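Local coordinates for protein adenylate kinase (Cryptosporidium parvum Iowa II, PDB 3BE4) that probably transfers a phosphoryl group between adenine nucleotides as an AMP kinase that also binds ATP, at residues Asn62-Asp66 and Glu67-Gly71; Ala102-Leu105 and Ser106-Asp110. All coordinates share one frame; numbering follows the deposited sequence. Where two conformers were deposited one is given.

Contact 1. Residues Asn62-Asp66 and Glu67-Gly71. With AP5 (bis(adenosine)-5'-pentaphosphate), chain C.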
ATOM      1  N   ASN A  62      11.398   1.085  10.022  1.00 19.33           N
ATOM      2  CA  ASN A  62      11.548   2.499   9.754  1.00 19.16           C
ATOM      3  C   ASN A  62      11.336   2.854   8.318  1.00 17.92           C
ATOM      4  O   ASN A  62      11.370   1.941   7.441  1.00 18.82           O
ATOM      5  CB  ASN A  62      13.004   2.963  10.201  1.00 19.49           C
ATOM      6  CG  ASN A  62      13.084   3.137  11.725  1.00 24.81           C
ATOM      7  OD1 ASN A  62      12.529   4.095  12.279  1.00 22.21           O
ATOM      8  ND2 ASN A  62      13.720   2.170  12.385  1.00 24.94           N
ATOM      9  N   PHE A  63      11.128   4.137   8.056  1.00 17.21           N
ATOM     10  CA  PHE A  63      10.991   4.632   6.747  1.00 16.75           C
ATOM     11  C   PHE A  63      12.291   4.697   5.974  1.00 20.11           C
ATOM     12  O   PHE A  63      13.313   5.163   6.506  1.00 20.73           O
ATOM     13  CB  PHE A  63      10.419   6.039   6.670  1.00 18.65           C
ATOM     14  CG  PHE A  63       9.011   6.129   7.129  1.00 15.53           C
ATOM     15  CD1 PHE A  63       8.206   4.963   7.439  1.00 17.89           C
ATOM     16  CD2 PHE A  63       8.419   7.415   7.228  1.00 22.15           C
ATOM     17  CE1 PHE A  63       6.806   5.097   7.832  1.00 21.03           C
ATOM     18  CE2 PHE A  63       7.079   7.576   7.627  1.00 23.80           C
ATOM     19  CZ  PHE A  63       6.210   6.426   7.835  1.00 18.89           C
ATOM     20  N   VAL A  64      12.261   4.357   4.669  1.00 18.46           N
ATOM     21  CA  VAL A  64      13.360   4.629   3.848  1.00 20.78           C
ATOM     22  C   VAL A  64      13.275   6.113   3.519  1.00 19.71           C
ATOM     23  O   VAL A  64      12.209   6.738   3.645  1.00 21.22           O
ATOM     24  CB  VAL A  64      13.207   3.707   2.587  1.00 22.86           C
ATOM     25  CG1 VAL A  64      14.137   4.086   1.453  1.00 30.31           C
ATOM     26  CG2 VAL A  64      13.385   2.240   3.038  1.00 21.90           C
ATOM     27  N   GLY A  65      14.385   6.682   3.059  1.00 20.23           N
ATOM     28  CA  GLY A  65      14.447   8.121   2.679  1.00 21.14           C
ATOM     29  C   GLY A  65      13.373   8.639   1.695  1.00 21.82           C
ATOM     30  O   GLY A  65      12.996   7.898   0.724  1.00 20.52           O
ATOM     31  N   ASP A  66      12.807   9.812   1.920  1.00 21.16           N
ATOM     32  CA  ASP A  66      11.806  10.394   1.032  1.00 19.85           C
ATOM     33  C   ASP A  66      12.285  10.405  -0.399  1.00 24.58           C
ATOM     34  O   ASP A  66      11.520  10.099  -1.349  1.00 24.43           O
ATOM     35  CB  ASP A  66      11.533  11.808   1.443  1.00 22.57           C
ATOM     36  CG  ASP A  66      10.638  11.872   2.722  1.00 25.86           C
ATOM     37  OD1 ASP A  66       9.863  10.898   3.118  1.00 23.88           O
ATOM     38  OD2 ASP A  66      10.643  12.970   3.431  1.00 30.99           O
ATOM     39  N   GLU A  67      13.545  10.746  -0.620  1.00 24.76           N
ATOM     40  CA  GLU A  67      14.065  10.937  -1.948  0.50 25.56           C
ATOM     41  C   GLU A  67      14.161   9.606  -2.710  1.00 25.50           C
ATOM     42  O   GLU A  67      13.956   9.569  -3.913  1.00 27.18           O
ATOM     43  CB  GLU A  67      15.394  11.739  -1.881  0.50 26.45           C
ATOM     44  CG  GLU A  67      16.556  11.352  -0.898  0.50 29.13           C
ATOM     45  CD  GLU A  67      16.213  10.758   0.473  0.50 28.91           C
ATOM     46  OE1 GLU A  67      15.566  11.443   1.334  0.50 25.84           O
ATOM     47  OE2 GLU A  67      16.630   9.578   0.635  0.50 26.87           O
ATOM     48  N   ILE A  68      14.476   8.557  -2.014  1.00 24.53           N
ATOM     49  CA  ILE A  68      14.577   7.243  -2.613  1.00 23.61           C
ATOM     50  C   ILE A  68      13.153   6.822  -3.120  1.00 25.45           C
ATOM     51  O   ILE A  68      13.004   6.367  -4.284  1.00 24.40           O
ATOM     52  CB  ILE A  68      15.056   6.245  -1.549  1.00 24.66           C
ATOM     53  CG1 ILE A  68      16.550   6.573  -1.316  1.00 26.22           C
ATOM     54  CG2 ILE A  68      14.983   4.817  -2.066  1.00 22.50           C
ATOM     55  CD1 ILE A  68      17.183   5.823  -0.115  1.00 35.32           C
ATOM     56  N   VAL A  69      12.142   6.901  -2.261  1.00 21.38           N
ATOM     57  CA  VAL A  69      10.871   6.485  -2.706  0.50 21.78           C
ATOM     58  C   VAL A  69      10.261   7.422  -3.718  1.00 22.55           C
ATOM     59  O   VAL A  69       9.582   6.985  -4.672  1.00 22.64           O
ATOM     60  CB  VAL A  69       9.979   6.158  -1.549  0.50 22.57           C
ATOM     61  CG1 VAL A  69       8.692   5.778  -2.062  0.50 21.22           C
ATOM     62  CG2 VAL A  69      10.646   5.056  -0.688  0.50 22.63           C
ATOM     63  N   LEU A  70      10.456   8.747  -3.561  1.00 20.06           N
ATOM     64  CA  LEU A  70       9.955   9.657  -4.617  1.00 20.93           C
ATOM     65  C   LEU A  70      10.621   9.313  -5.994  1.00 22.54           C
ATOM     66  O   LEU A  70       9.945   9.368  -7.016  1.00 23.67           O
ATOM     67  CB  LEU A  70      10.367  11.081  -4.231  1.00 20.19           C
ATOM     68  CG  LEU A  70       9.280  11.670  -3.317  1.00 21.68           C
ATOM     69  CD1 LEU A  70       9.816  12.911  -2.487  1.00 26.52           C
ATOM     70  CD2 LEU A  70       8.006  12.081  -4.051  1.00 24.19           C
ATOM     71  N   GLY A  71      11.878   8.869  -5.976  1.00 22.31           N
ATOM     72  CA  GLY A  71      12.617   8.481  -7.217  1.00 21.50           C
ATOM     73  C   GLY A  71      11.911   7.323  -7.874  1.00 21.98           C
ATOM     74  O   GLY A  71      11.731   7.293  -9.095  1.00 25.36           O
TER
HETATM   75  PA  AP5 C 219       4.766  -2.120   3.009  1.00 15.11           P
HETATM   76  O1A AP5 C 219       5.055  -3.409   2.223  1.00 18.13           O
HETATM   77  O2A AP5 C 219       3.821  -1.149   2.474  1.00 15.16           O
HETATM   78  O3A AP5 C 219       4.347  -2.512   4.504  1.00 16.83           O
HETATM   79  PB  AP5 C 219       3.430  -1.762   5.563  1.00 16.08           P
HETATM   80  O1B AP5 C 219       3.435  -0.328   5.343  1.00 16.45           O
HETATM   81  O2B AP5 C 219       3.791  -2.350   6.934  1.00 19.85           O
HETATM   82  O3B AP5 C 219       1.933  -2.361   5.087  1.00 13.84           O
HETATM   83  PG  AP5 C 219       1.515  -3.831   4.746  1.00 14.71           P
HETATM   84  O1G AP5 C 219       1.979  -4.709   5.856  1.00 18.39           O
HETATM   85  O2G AP5 C 219       1.956  -4.088   3.363  1.00 14.71           O
HETATM   86  O3G AP5 C 219      -0.041  -3.586   4.866  1.00 14.83           O
HETATM   87  PD  AP5 C 219      -1.293  -3.633   3.820  1.00 13.66           P
HETATM   88  O1D AP5 C 219      -0.754  -3.850   2.472  1.00 13.80           O
HETATM   89  O2D AP5 C 219      -2.119  -2.460   4.153  1.00 14.57           O
HETATM   90  O3D AP5 C 219      -2.114  -4.898   4.356  1.00 13.36           O
HETATM   91  PE  AP5 C 219      -2.308  -6.312   3.648  1.00 13.64           P
HETATM   92  O1E AP5 C 219      -1.016  -6.888   3.402  1.00 13.89           O
HETATM   93  O2E AP5 C 219      -3.281  -6.222   2.490  1.00 15.96           O
HETATM   94  O5F AP5 C 219       6.096  -1.281   3.294  1.00 14.64           O
HETATM   95  C5F AP5 C 219       7.199  -2.115   3.681  1.00 16.38           C
HETATM   96  C4F AP5 C 219       8.204  -1.091   4.354  1.00 15.09           C
HETATM   97  O4F AP5 C 219       8.900  -0.463   3.303  1.00 15.00           O
HETATM   98  C3F AP5 C 219       7.666   0.003   5.197  1.00 17.91           C
HETATM   99  O3F AP5 C 219       7.416  -0.422   6.519  1.00 18.02           O
HETATM  100  C2F AP5 C 219       8.889   0.939   5.109  1.00 17.65           C
HETATM  101  O2F AP5 C 219      10.045   0.374   5.840  1.00 21.54           O
HETATM  102  C1F AP5 C 219       9.242   0.901   3.633  1.00 15.62           C
HETATM  103  N9A AP5 C 219       8.445   1.845   2.896  1.00 15.05           N
HETATM  104  C8A AP5 C 219       7.422   1.462   1.985  1.00 10.84           C
HETATM  105  N7A AP5 C 219       6.873   2.536   1.443  1.00 14.41           N
HETATM  106  C5A AP5 C 219       7.566   3.653   1.951  1.00 16.28           C
HETATM  107  C6A AP5 C 219       7.450   5.003   1.679  1.00 16.56           C
HETATM  108  N6A AP5 C 219       6.512   5.633   0.964  1.00 15.28           N
HETATM  109  N1A AP5 C 219       8.355   5.814   2.409  1.00 16.27           N
HETATM  110  C2A AP5 C 219       9.271   5.242   3.160  1.00 16.18           C
HETATM  111  N3A AP5 C 219       9.428   3.932   3.447  1.00 16.14           N
HETATM  112  C4A AP5 C 219       8.554   3.091   2.725  1.00 15.62           C
HETATM  113  O5J AP5 C 219      -3.115  -7.064   4.766  1.00 13.78           O
HETATM  114  C5J AP5 C 219      -2.420  -7.503   6.034  1.00 13.71           C
HETATM  115  C4J AP5 C 219      -3.132  -8.812   6.438  1.00 14.30           C
HETATM  116  O4J AP5 C 219      -4.530  -8.667   6.755  1.00 11.67           O
HETATM  117  C3J AP5 C 219      -2.939  -9.918   5.398  1.00 14.21           C
HETATM  118  O3J AP5 C 219      -2.755 -11.151   6.059  1.00 14.53           O
HETATM  119  C2J AP5 C 219      -4.320  -9.883   4.821  1.00 12.96           C
HETATM  120  O2J AP5 C 219      -4.685 -11.151   4.294  1.00 15.46           O
HETATM  121  C1J AP5 C 219      -5.305  -9.654   5.883  1.00 13.73           C
HETATM  122  N9B AP5 C 219      -6.515  -8.941   5.613  1.00 12.49           N
HETATM  123  C8B AP5 C 219      -6.709  -7.950   4.652  1.00 13.75           C
HETATM  124  N7B AP5 C 219      -7.969  -7.493   4.775  1.00 16.98           N
HETATM  125  C5B AP5 C 219      -8.586  -8.180   5.793  1.00 16.20           C
HETATM  126  C6B AP5 C 219      -9.830  -8.018   6.481  1.00 15.01           C
HETATM  127  N6B AP5 C 219     -10.708  -7.111   6.053  1.00 18.38           N
HETATM  128  N1B AP5 C 219     -10.102  -8.859   7.516  1.00 15.05           N
HETATM  129  C2B AP5 C 219      -9.119  -9.745   7.982  1.00 14.54           C
HETATM  130  N3B AP5 C 219      -7.877  -9.880   7.425  1.00 13.59           N
HETATM  131  C4B AP5 C 219      -7.564  -9.027   6.382  1.00 13.91           C
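V64 and I68 meet where a loop turns into a helix: V64 CG1 lies 3.7 Å from I68 CG2, the two side chains crossing at about a right angle. V64 CG1 is placed there because it stands anti to its own backbone N (chi1 167°). V64 also lies beside N3A of one adenine of bis(adenosine)-5'-pentaphosphate. The V64 amide N donates to that adenine N3A (3.1 Å, N-H...N angle 153°), while ribose hydroxyl O2F donates to N62 O at 2.6 Å, so two neighbouring peptide groups read base and sugar. F63 brings CB to within 3.8 Å of C2A of the nucleotide, its ring lying oblique to the base. In the P-loop adenylate kinase fold this extended loop and the start of helix 66-78 line the adenine pocket expected to hold AMP. G65 occupies the N-cap position, and its O accepts V69 N at 3.3 Å, the first i to i+4 bond of the helix, with a weak bond from I68 N. One residue on, D66 O receives L70 N at 2.8 Å, and L70 CB and CG rest against that same oxygen. The D66 carboxylate turns away from residues 67-71, its OD1 accepting a hydrogen bond from Q97 NE2 and being hydrogen-bonded to T94 OG1 as well. V64 also packs on I57 and I58 of helix 52-60 and on L40 of helix 36-45.

Contact 2. Residues Ala102-Leu105 and Ser106-Asp110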
ATOM      1  N   ALA A 102       2.561  15.893  -5.410  1.00 22.88           N
ATOM      2  CA  ALA A 102       1.808  17.010  -5.996  1.00 23.11           C
ATOM      3  C   ALA A 102       2.636  17.633  -7.165  1.00 25.84           C
ATOM      4  O   ALA A 102       2.070  17.960  -8.183  1.00 28.29           O
ATOM      5  CB  ALA A 102       1.601  18.048  -4.861  1.00 25.30           C
ATOM      6  N   LYS A 103       3.951  17.711  -7.039  1.00 24.87           N
ATOM      7  CA  LYS A 103       4.858  18.250  -8.092  1.00 27.22           C
ATOM      8  C   LYS A 103       4.891  17.336  -9.280  1.00 28.27           C
ATOM      9  O   LYS A 103       4.832  17.799 -10.429  1.00 30.01           O
ATOM     10  CB  LYS A 103       6.280  18.458  -7.540  1.00 28.35           C
ATOM     11  CG  LYS A 103       6.297  19.547  -6.478  1.00 31.40           C
ATOM     12  CD  LYS A 103       7.730  19.860  -5.929  1.00 33.38           C
ATOM     13  CE  LYS A 103       7.682  20.630  -4.596  1.00 40.61           C
ATOM     14  NZ  LYS A 103       9.079  20.355  -4.026  1.00 47.28           N
ATOM     15  N   ILE A 104       4.959  16.019  -9.044  1.00 24.91           N
ATOM     16  CA  ILE A 104       4.990  15.065 -10.129  1.00 26.15           C
ATOM     17  C   ILE A 104       3.708  15.199 -10.874  1.00 26.66           C
ATOM     18  O   ILE A 104       3.718  15.290 -12.152  1.00 27.74           O
ATOM     19  CB  ILE A 104       5.109  13.600  -9.575  1.00 25.51           C
ATOM     20  CG1 ILE A 104       6.485  13.312  -9.103  1.00 26.15           C
ATOM     21  CG2 ILE A 104       4.696  12.582 -10.706  1.00 24.89           C
ATOM     22  CD1 ILE A 104       6.628  11.994  -8.205  1.00 26.76           C
ATOM     23  N   LEU A 105       2.541  15.255 -10.210  1.00 25.80           N
ATOM     24  CA  LEU A 105       1.252  15.300 -10.918  1.00 27.72           C
ATOM     25  C   LEU A 105       1.113  16.686 -11.594  1.00 31.35           C
ATOM     26  O   LEU A 105       0.468  16.809 -12.645  1.00 32.53           O
ATOM     27  CB  LEU A 105       0.041  15.114 -10.010  1.00 26.88           C
ATOM     28  CG  LEU A 105      -0.016  13.720  -9.338  1.00 25.86           C
ATOM     29  CD1 LEU A 105      -1.010  13.641  -8.171  1.00 22.22           C
ATOM     30  CD2 LEU A 105      -0.341  12.644 -10.432  1.00 24.89           C
ATOM     31  N   SER A 106       1.636  17.716 -10.932  1.00 31.33           N
ATOM     32  CA  SER A 106       1.498  19.107 -11.487  1.00 37.29           C
ATOM     33  C   SER A 106       2.224  19.143 -12.816  1.00 37.89           C
ATOM     34  O   SER A 106       1.679  19.640 -13.828  1.00 40.45           O
ATOM     35  CB  SER A 106       2.049  20.134 -10.518  1.00 34.60           C
ATOM     36  OG  SER A 106       1.953  21.384 -11.152  1.00 46.63           O
ATOM     37  N   GLU A 107       3.399  18.546 -12.863  1.00 38.66           N
ATOM     38  CA  GLU A 107       4.200  18.506 -14.080  1.00 40.74           C
ATOM     39  C   GLU A 107       3.641  17.695 -15.219  1.00 41.78           C
ATOM     40  O   GLU A 107       4.126  17.836 -16.333  1.00 42.38           O
ATOM     41  CB  GLU A 107       5.626  18.094 -13.773  1.00 40.95           C
ATOM     42  CG  GLU A 107       6.217  19.215 -12.883  1.00 45.77           C
ATOM     43  CD  GLU A 107       7.430  18.791 -12.041  1.00 52.79           C
ATOM     44  OE1 GLU A 107       7.997  17.676 -12.287  1.00 55.40           O
ATOM     45  OE2 GLU A 107       7.811  19.593 -11.121  1.00 55.40           O
ATOM     46  N   ILE A 108       2.619  16.871 -14.968  1.00 41.86           N
ATOM     47  CA  ILE A 108       1.942  16.228 -16.095  1.00 43.68           C
ATOM     48  C   ILE A 108       0.534  16.777 -16.321  1.00 43.12           C
ATOM     49  O   ILE A 108      -0.098  16.464 -17.287  1.00 44.31           O
ATOM     50  CB  ILE A 108       1.816  14.754 -15.952  1.00 44.78           C
ATOM     51  CG1 ILE A 108       3.086  14.099 -15.439  1.00 43.73           C
ATOM     52  CG2 ILE A 108       1.324  14.186 -17.280  1.00 46.14           C
ATOM     53  CD1 ILE A 108       2.740  12.907 -14.633  1.00 44.69           C
ATOM     54  N   GLY A 109       0.045  17.610 -15.426  1.00 43.94           N
ATOM     55  CA  GLY A 109      -1.301  18.143 -15.564  1.00 44.13           C
ATOM     56  C   GLY A 109      -2.382  17.132 -15.191  1.00 44.35           C
ATOM     57  O   GLY A 109      -3.591  17.378 -15.460  1.00 46.65           O
ATOM     58  N   ASP A 110      -1.991  16.020 -14.542  1.00 42.66           N
ATOM     59  CA  ASP A 110      -3.013  15.108 -14.021  1.00 40.09           C
ATOM     60  C   ASP A 110      -3.264  15.518 -12.554  1.00 40.37           C
ATOM     61  O   ASP A 110      -2.573  16.392 -11.971  1.00 40.65           O
ATOM     62  CB  ASP A 110      -2.609  13.660 -14.276  1.00 40.70           C
ATOM     63  CG  ASP A 110      -3.841  12.693 -14.501  1.00 41.08           C
ATOM     64  OD1 ASP A 110      -5.037  13.089 -14.309  1.00 36.51           O
ATOM     65  OD2 ASP A 110      -3.599  11.496 -14.846  1.00 37.96           O
TER
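L105 O and the backbone amides of I108, G109 and D110 gather at the end of helix 95-108. The straightest of these bonds runs from I108 N to L105 O (3.2 Å, N-H...O angle 142°), yet that donor stands well above the carbonyl plane; those to L105 O from G109 N at 2.9 Å and D110 N at 3.2 Å are weak. One turn earlier S106 N is satisfied by A102 O at 2.8 Å and E107 N by K103 O at 2.9 Å, whereas I108 N reaches I104 O only weakly. The E107 side chain, with CG beside its backbone N (chi1 -64°), runs back over K103 O, its CG and CD both 3.2 Å from that oxygen. I108 bends CG1 and CD1 over I104 O, and its CD1 comes 4.4 Å from I104 CG2. I104, L105 and I108 all pack on F77 of helix 66-78. D110 OD2 forms a salt bridge with K5 and a hydrogen bond with N7. With G109 at C' (phi 76°), the weak 6-to-1 bond D110 N to L105 O and the 5-to-2 bond G109 N to S106 O form a Schellman motif at the helix's C-terminal end.

Following the chain from the N terminus, contact 1 comes first, where the loop after helix 52-60 enters helix 66-78; contact 2 follows at the far end of helix 95-108. Each is closed within one continuous run of residues, so they stand in series, neither nested nor crossed. Between them the chain passes through strand 86-89 of the parallel sheet. The centres of contacts 1 and 2 lie about 19 Å apart, and the nearest atoms of contacts 1 and 2 about 4 Å apart, without touching. Helix 66-78 connects them: it starts in contact 1 beside the nucleotide, and farther along its K74 packs on I104. Contact 1 thus shapes the ligand pocket, while contact 2 lies at the molecule's outer side.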